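Chitinase (Paenibacillus sp. FPU-7, PDB 5GZT) probably hydrolyses internal N-acetyl-beta-D-glucosaminide (1->4)-beta-linkages of chitin and chitodextrins at random, as an endochitinase of glycoside hydrolase family 18. Local coordinates at residues Asn208-Val213 with Val257-Gly262; Lys979-Ala984 with Gly1035-Ala1040. One frame throughout, in Å; residues are numbered along the deposited sequence.

Contact 1 (Asn208-Val213 with Val257-Gly262); sequences NNATIV and VKTAKG
Two antiparallel strands, 210-213 and 257-261, meet here, their N-to-C directions 160° apart. Thr211 and Lys258 form the hydrogen-bonded pair: Thr211 N bonds to Lys258 O at 2.8 Å, and Lys258 N to Thr211 O at 3.2 Å, bent to 146° at the hydrogen. Their side chains cross on one face. With Lys258 CG between its backbone N and carbonyl carbon (chi1 43°), Lys258 CE comes 3.3 Å from Thr211 CG2, closer than carbons normally pack, so these two ends are doubtfully placed. On the other face, Ile212 and Val257 lie side by side and point the same way, with Ile212 CG1 3.7 Å from Val257 CG2. Val257 also packs on Val184 and Leu186 of strand 184-191. The Asn209 amide also reaches across. Asn209 OD1 takes a bent bond from Ala260 N (3.1 Å), but lies 2.6 Å from Ala260 O. Two acceptors rarely sit that close, so the amide's orientation is doubtful. An alanine here is likely to leave the Ala260 backbone without this amide and open a gap beside its methyl. Strands 221-225 and 264-284 flank the pair, and the Val257 face meets a second antiparallel sheet, as in a beta sandwich.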
ATOM      1  N   ASN B 208       1.638  36.107  16.215  1.00 81.19           N
ATOM      2  CA  ASN B 208       2.538  36.008  15.095  1.00 76.91           C
ATOM      3  C   ASN B 208       3.709  35.033  15.395  1.00 79.15           C
ATOM      4  O   ASN B 208       4.885  35.304  15.083  1.00 70.75           O
ATOM      5  CB  ASN B 208       3.039  37.418  14.772  1.00 80.60           C
ATOM      6  CG  ASN B 208       3.591  37.533  13.376  1.00 80.69           C
ATOM      7  OD1 ASN B 208       4.812  37.536  13.186  1.00 77.28           O
ATOM      8  ND2 ASN B 208       2.698  37.608  12.381  1.00 79.34           N
ATOM      9  N   ASN B 209       3.376  33.917  16.046  1.00 74.87           N
ATOM     10  CA  ASN B 209       4.333  32.841  16.256  1.00 74.75           C
ATOM     11  C   ASN B 209       3.593  31.556  16.615  1.00 79.58           C
ATOM     12  O   ASN B 209       2.472  31.566  17.199  1.00 76.07           O
ATOM     13  CB  ASN B 209       5.372  33.163  17.337  1.00 69.28           C
ATOM     14  CG  ASN B 209       4.931  32.707  18.719  1.00 73.33           C
ATOM     15  OD1 ASN B 209       3.843  33.059  19.187  1.00 83.03           O
ATOM     16  ND2 ASN B 209       5.753  31.893  19.364  1.00 75.50           N
ATOM     17  N   ALA B 210       4.253  30.462  16.249  1.00 79.05           N
ATOM     18  CA  ALA B 210       3.813  29.101  16.551  1.00 74.45           C
ATOM     19  C   ALA B 210       4.856  28.135  16.034  1.00 70.77           C
ATOM     20  O   ALA B 210       5.662  28.451  15.120  1.00 65.28           O
ATOM     21  CB  ALA B 210       2.451  28.782  15.943  1.00 78.88           C
ATOM     22  N   THR B 211       4.822  26.955  16.641  1.00 79.06           N
ATOM     23  CA  THR B 211       5.830  25.921  16.415  1.00 82.83           C
ATOM     24  C   THR B 211       5.124  24.519  16.243  1.00 75.16           C
ATOM     25  O   THR B 211       4.260  24.088  17.066  1.00 60.91           O
ATOM     26  CB  THR B 211       6.987  26.045  17.480  1.00 89.61           C
ATOM     27  OG1 THR B 211       7.450  24.756  17.901  1.00 90.81           O
ATOM     28  CG2 THR B 211       6.564  26.892  18.727  1.00 87.66           C
ATOM     29  N   ILE B 212       5.433  23.862  15.120  1.00 70.27           N
ATOM     30  CA  ILE B 212       4.805  22.579  14.746  1.00 63.15           C
ATOM     31  C   ILE B 212       5.905  21.565  14.612  1.00 59.21           C
ATOM     32  O   ILE B 212       6.895  21.847  13.901  1.00 52.07           O
ATOM     33  CB  ILE B 212       4.046  22.677  13.410  1.00 64.89           C
ATOM     34  CG1 ILE B 212       2.784  23.526  13.587  1.00 61.26           C
ATOM     35  CG2 ILE B 212       3.636  21.289  12.899  1.00 66.33           C
ATOM     36  CD1 ILE B 212       2.205  24.029  12.293  1.00 60.62           C
ATOM     37  N   VAL B 213       5.751  20.418  15.292  1.00 54.81           N
ATOM     38  CA  VAL B 213       6.678  19.288  15.093  1.00 64.52           C
ATOM     39  C   VAL B 213       5.926  18.107  14.425  1.00 61.77           C
ATOM     40  O   VAL B 213       4.838  17.720  14.869  1.00 54.76           O
ATOM     41  CB  VAL B 213       7.465  18.840  16.376  1.00 75.98           C
ATOM     42  CG1 VAL B 213       6.691  17.855  17.262  1.00 76.60           C
ATOM     43  CG2 VAL B 213       8.807  18.189  15.997  1.00 76.98           C
ATOM     44  N   VAL B 257       1.336  21.019  17.792  1.00 67.13           N
ATOM     45  CA  VAL B 257       1.262  22.451  17.577  1.00 79.79           C
ATOM     46  C   VAL B 257       1.158  23.197  18.940  1.00 78.70           C
ATOM     47  O   VAL B 257       0.573  22.689  19.914  1.00 73.42           O
ATOM     48  CB  VAL B 257       0.102  22.795  16.581  1.00 79.88           C
ATOM     49  CG1 VAL B 257      -1.268  22.428  17.147  1.00 77.72           C
ATOM     50  CG2 VAL B 257       0.151  24.250  16.125  1.00 71.20           C
ATOM     51  N   LYS B 258       1.772  24.380  18.988  1.00 76.61           N
ATOM     52  CA  LYS B 258       1.613  25.352  20.079  1.00 72.87           C
ATOM     53  C   LYS B 258       2.020  26.759  19.590  1.00 80.68           C
ATOM     54  O   LYS B 258       2.931  26.902  18.730  1.00 63.70           O
ATOM     55  CB  LYS B 258       2.471  24.968  21.281  1.00 67.63           C
ATOM     56  CG  LYS B 258       3.845  24.519  20.849  1.00 72.89           C
ATOM     57  CD  LYS B 258       4.899  24.552  21.937  1.00 81.31           C
ATOM     58  CE  LYS B 258       6.231  25.010  21.360  1.00 77.79           C
ATOM     59  NZ  LYS B 258       7.362  24.568  22.208  1.00 84.60           N
ATOM     60  N   THR B 259       1.316  27.758  20.149  1.00 94.36           N
ATOM     61  CA  THR B 259       1.597  29.205  20.017  1.00 97.69           C
ATOM     62  C   THR B 259       2.312  29.777  21.274  1.00104.20           C
ATOM     63  O   THR B 259       2.468  29.092  22.292  1.00 76.47           O
ATOM     64  CB  THR B 259       0.276  30.013  19.794  1.00100.15           C
ATOM     65  OG1 THR B 259      -0.742  29.613  20.739  1.00 88.99           O
ATOM     66  CG2 THR B 259      -0.249  29.815  18.373  1.00101.66           C
ATOM     67  N   ALA B 260       2.746  31.035  21.198  1.00116.88           N
ATOM     68  CA  ALA B 260       3.194  31.769  22.399  1.00117.11           C
ATOM     69  C   ALA B 260       2.967  33.274  22.257  1.00125.19           C
ATOM     70  O   ALA B 260       2.440  33.730  21.240  1.00134.89           O
ATOM     71  CB  ALA B 260       4.662  31.472  22.700  1.00104.31           C
ATOM     72  N   LYS B 261       3.308  34.016  23.314  1.00125.42           N
ATOM     73  CA  LYS B 261       3.588  35.463  23.249  1.00106.48           C
ATOM     74  C   LYS B 261       4.783  35.744  24.160  1.00110.98           C
ATOM     75  O   LYS B 261       4.605  35.852  25.379  1.00100.19           O
ATOM     76  CB  LYS B 261       2.400  36.326  23.693  1.00 98.20           C
ATOM     77  CG  LYS B 261       1.068  36.010  23.036  1.00 97.26           C
ATOM     78  CD  LYS B 261       0.065  35.321  23.951  1.00 97.93           C
ATOM     79  CE  LYS B 261      -1.129  36.205  24.274  1.00 91.04           C
ATOM     80  NZ  LYS B 261      -0.755  37.571  24.689  1.00 90.43           N
ATOM     81  N   GLY B 262       5.987  35.826  23.577  1.00109.05           N
ATOM     82  CA  GLY B 262       7.247  36.024  24.322  1.00111.50           C
ATOM     83  C   GLY B 262       7.216  35.592  25.783  1.00118.76           C
ATOM     84  O   GLY B 262       6.851  36.387  26.642  1.00124.86           O
TER

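Contact 2 (Lys979-Ala984 with Gly1035-Ala1040)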
ATOM      1  N   LYS B 979      29.010  -8.186  -2.469  1.00 49.86           N
ATOM      2  CA  LYS B 979      27.830  -8.985  -2.626  1.00 43.51           C
ATOM      3  C   LYS B 979      27.857  -9.644  -3.997  1.00 39.84           C
ATOM      4  O   LYS B 979      28.333  -9.072  -4.958  1.00 38.68           O
ATOM      5  CB  LYS B 979      26.630  -8.078  -2.461  1.00 50.95           C
ATOM      6  CG  LYS B 979      25.367  -8.866  -2.215  1.00 66.32           C
ATOM      7  CD  LYS B 979      24.226  -8.008  -1.663  1.00 80.74           C
ATOM      8  CE  LYS B 979      24.516  -7.573  -0.224  1.00 90.11           C
ATOM      9  NZ  LYS B 979      23.319  -7.137   0.544  1.00 92.97           N
ATOM     10  N   THR B 980      27.397 -10.873  -4.097  1.00 38.36           N
ATOM     11  CA  THR B 980      27.507 -11.596  -5.349  1.00 39.95           C
ATOM     12  C   THR B 980      26.299 -11.226  -6.269  1.00 36.87           C
ATOM     13  O   THR B 980      25.227 -10.772  -5.791  1.00 30.23           O
ATOM     14  CB  THR B 980      27.531 -13.111  -5.143  1.00 39.49           C
ATOM     15  OG1 THR B 980      26.230 -13.543  -4.698  1.00 35.65           O
ATOM     16  CG2 THR B 980      28.641 -13.494  -4.152  1.00 39.55           C
ATOM     17  N   ALA B 981      26.476 -11.512  -7.563  1.00 34.74           N
ATOM     18  CA  ALA B 981      25.470 -11.188  -8.609  1.00 31.37           C
ATOM     19  C   ALA B 981      26.003 -11.557  -9.993  1.00 31.99           C
ATOM     20  O   ALA B 981      27.154 -12.050 -10.127  1.00 30.43           O
ATOM     21  CB  ALA B 981      25.038  -9.714  -8.531  1.00 28.17           C
ATOM     22  N   HIS B 982      25.137 -11.414 -11.025  1.00 29.92           N
ATOM     23  CA  HIS B 982      25.511 -11.873 -12.357  1.00 28.46           C
ATOM     24  C   HIS B 982      26.262 -10.718 -13.052  1.00 26.76           C
ATOM     25  O   HIS B 982      25.752  -9.542 -13.072  1.00 26.89           O
ATOM     26  CB  HIS B 982      24.288 -12.185 -13.141  1.00 28.79           C
ATOM     27  CG  HIS B 982      23.465 -13.295 -12.567  1.00 27.72           C
ATOM     28  ND1 HIS B 982      23.930 -14.590 -12.461  1.00 24.97           N
ATOM     29  CD2 HIS B 982      22.172 -13.314 -12.150  1.00 27.42           C
ATOM     30  CE1 HIS B 982      22.982 -15.350 -11.948  1.00 24.61           C
ATOM     31  NE2 HIS B 982      21.895 -14.611 -11.789  1.00 27.35           N
ATOM     32  N   GLN B 983      27.461 -11.034 -13.502  1.00 23.90           N
ATOM     33  CA  GLN B 983      28.343 -10.035 -14.193  1.00 25.61           C
ATOM     34  C   GLN B 983      27.970  -9.784 -15.659  1.00 24.50           C
ATOM     35  O   GLN B 983      28.342  -8.744 -16.190  1.00 29.23           O
ATOM     36  CB  GLN B 983      29.823 -10.408 -14.100  1.00 23.63           C
ATOM     37  CG  GLN B 983      30.286 -11.646 -14.883  1.00 24.36           C
ATOM     38  CD  GLN B 983      31.266 -11.367 -16.034  1.00 26.49           C
ATOM     39  OE1 GLN B 983      31.416 -10.193 -16.541  1.00 27.98           O
ATOM     40  NE2 GLN B 983      31.890 -12.442 -16.505  1.00 27.16           N
ATOM     41  N   ALA B 984      27.208 -10.696 -16.263  1.00 23.41           N
ATOM     42  CA  ALA B 984      26.928 -10.688 -17.680  1.00 25.01           C
ATOM     43  C   ALA B 984      25.526 -11.170 -18.071  1.00 25.06           C
ATOM     44  O   ALA B 984      25.295 -11.573 -19.223  1.00 24.50           O
ATOM     45  CB  ALA B 984      27.951 -11.551 -18.367  1.00 25.65           C
ATOM     46  N   GLY B1035      25.106 -19.411  -2.987  1.00 39.62           N
ATOM     47  CA  GLY B1035      25.936 -18.196  -3.063  1.00 38.77           C
ATOM     48  C   GLY B1035      25.371 -17.027  -3.876  1.00 38.71           C
ATOM     49  O   GLY B1035      25.981 -15.954  -3.886  1.00 33.34           O
ATOM     50  N   LEU B1036      24.177 -17.191  -4.467  1.00 36.96           N
ATOM     51  CA  LEU B1036      23.624 -16.193  -5.380  1.00 35.45           C
ATOM     52  C   LEU B1036      22.979 -15.051  -4.636  1.00 35.58           C
ATOM     53  O   LEU B1036      22.058 -15.279  -3.866  1.00 37.26           O
ATOM     54  CB  LEU B1036      22.583 -16.838  -6.290  1.00 36.22           C
ATOM     55  CG  LEU B1036      21.873 -15.902  -7.289  1.00 33.95           C
ATOM     56  CD1 LEU B1036      22.910 -15.326  -8.244  1.00 37.22           C
ATOM     57  CD2 LEU B1036      20.783 -16.709  -8.033  1.00 34.63           C
ATOM     58  N   PHE B1037      23.445 -13.843  -4.879  1.00 32.60           N
ATOM     59  CA  PHE B1037      22.962 -12.615  -4.217  1.00 37.39           C
ATOM     60  C   PHE B1037      23.174 -12.716  -2.688  1.00 44.36           C
ATOM     61  O   PHE B1037      22.285 -12.347  -1.902  1.00 39.72           O
ATOM     62  CB  PHE B1037      21.490 -12.249  -4.563  1.00 37.34           C
ATOM     63  CG  PHE B1037      21.189 -12.207  -6.062  1.00 36.04           C
ATOM     64  CD1 PHE B1037      21.964 -11.400  -6.932  1.00 35.09           C
ATOM     65  CD2 PHE B1037      20.111 -12.910  -6.598  1.00 35.57           C
ATOM     66  CE1 PHE B1037      21.667 -11.349  -8.303  1.00 33.71           C
ATOM     67  CE2 PHE B1037      19.815 -12.861  -7.967  1.00 32.54           C
ATOM     68  CZ  PHE B1037      20.612 -12.110  -8.805  1.00 31.37           C
ATOM     69  N   GLN B1038      24.361 -13.198  -2.303  1.00 45.31           N
ATOM     70  CA  GLN B1038      24.790 -13.285  -0.893  1.00 49.80           C
ATOM     71  C   GLN B1038      25.861 -12.252  -0.568  1.00 49.15           C
ATOM     72  O   GLN B1038      26.724 -11.941  -1.396  1.00 41.43           O
ATOM     73  CB  GLN B1038      25.298 -14.702  -0.584  1.00 45.71           C
ATOM     74  CG  GLN B1038      24.198 -15.758  -0.695  1.00 50.11           C
ATOM     75  CD  GLN B1038      22.930 -15.406   0.076  1.00 48.80           C
ATOM     76  OE1 GLN B1038      22.973 -15.129   1.264  1.00 54.61           O
ATOM     77  NE2 GLN B1038      21.799 -15.417  -0.611  1.00 48.20           N
ATOM     78  N   GLN B1039      25.761 -11.679   0.620  1.00 51.47           N
ATOM     79  CA  GLN B1039      26.848 -10.858   1.165  1.00 54.17           C
ATOM     80  C   GLN B1039      28.114 -11.756   1.330  1.00 49.98           C
ATOM     81  O   GLN B1039      28.021 -12.923   1.721  1.00 52.41           O
ATOM     82  CB  GLN B1039      26.374 -10.219   2.457  1.00 60.01           C
ATOM     83  CG  GLN B1039      27.377  -9.291   3.112  1.00 71.02           C
ATOM     84  CD  GLN B1039      27.764  -8.106   2.238  1.00 75.71           C
ATOM     85  OE1 GLN B1039      26.897  -7.396   1.703  1.00 71.84           O
ATOM     86  NE2 GLN B1039      29.078  -7.874   2.103  1.00 73.78           N
ATOM     87  N   ALA B1040      29.266 -11.263   0.895  1.00 49.56           N
ATOM     88  CA  ALA B1040      30.511 -12.055   0.917  1.00 48.40           C
ATOM     89  C   ALA B1040      31.547 -11.366   1.815  1.00 46.35           C
ATOM     90  O   ALA B1040      31.451 -10.168   2.084  1.00 40.78           O
ATOM     91  CB  ALA B1040      31.072 -12.276  -0.468  1.00 45.87           C
TER
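Thr980 points its side chain into the turn formed by Gly1035-Gln1038, and its hydroxyl is the centre of the contact. OG1 lies between the backbone N and the carbonyl carbon of its own residue (chi1 69°), which turns it to the opposite loop. It donates to Gly1035 O at 2.6 Å, in the plane of that carbonyl. It also accepts Gln1038 N at 3.1 Å. One hydroxyl thus ties together the first and last residues of a type II beta turn. The backbones join beside it: Thr980 N bonds to Gln1038 O at 3.0 Å.

The Phe1037 ring meets Thr980 and Ala981 with its edge. Thr980 O and Ala981 CB both lie near the ring plane, the latter 3.8 Å from Phe1037 CE1. Leu1036 CD1 sits over the centre of one ring face, 3.8 Å above it. The same methyl reaches His982, 3.7 Å from its CE1, so it bridges the two rings. The rings of His982 and Phe1037 are steeply inclined, with planes at 83° and centroids 5.5 Å apart. His982 NE2, on the side of the ring that meets Leu1036 and Phe1037, is hydrogen-bonded to Asp1069 OD2, which fixes the turn of the imidazole.

At the outer end, Lys979 and Gln1039 cross at about a right angle. Lys979 CE, rather than its amino group, comes nearest to Gln1039 OE1, at 3.1 Å. Gln1039 NE2 is bonded to Ser978 OG.

Thr980 and Leu1036 both also touch Phe1087, on strand 1086-1089. Segment 979-984, in the loop after barrel strand 964-967, packs against a loop that follows strand 1024-1026. That strand belongs to a small antiparallel sheet, consistent with the insertion found between the seventh strand and helix of many family 18 chitinase TIM barrels.

Contacts 1 and 2 belong to separate parts of the chain and share no strand or loop. Their centres are 53 Å apart, and their nearest atoms about 33 Å. Both are partly buried. Contact 1 lies further out, its centre 37 Å from that of the chain against 26 Å for contact 2. Contact 1 pairs regular strands, so backbone bonds set its register and the buried face is mostly aliphatic, with one threonine. Contact 2 joins two irregular loops in the second family 18 region. There one backbone bond is joined by a threonine hydroxyl that grips a turn, rings pack beside it, and lysine and glutamine close the exposed end.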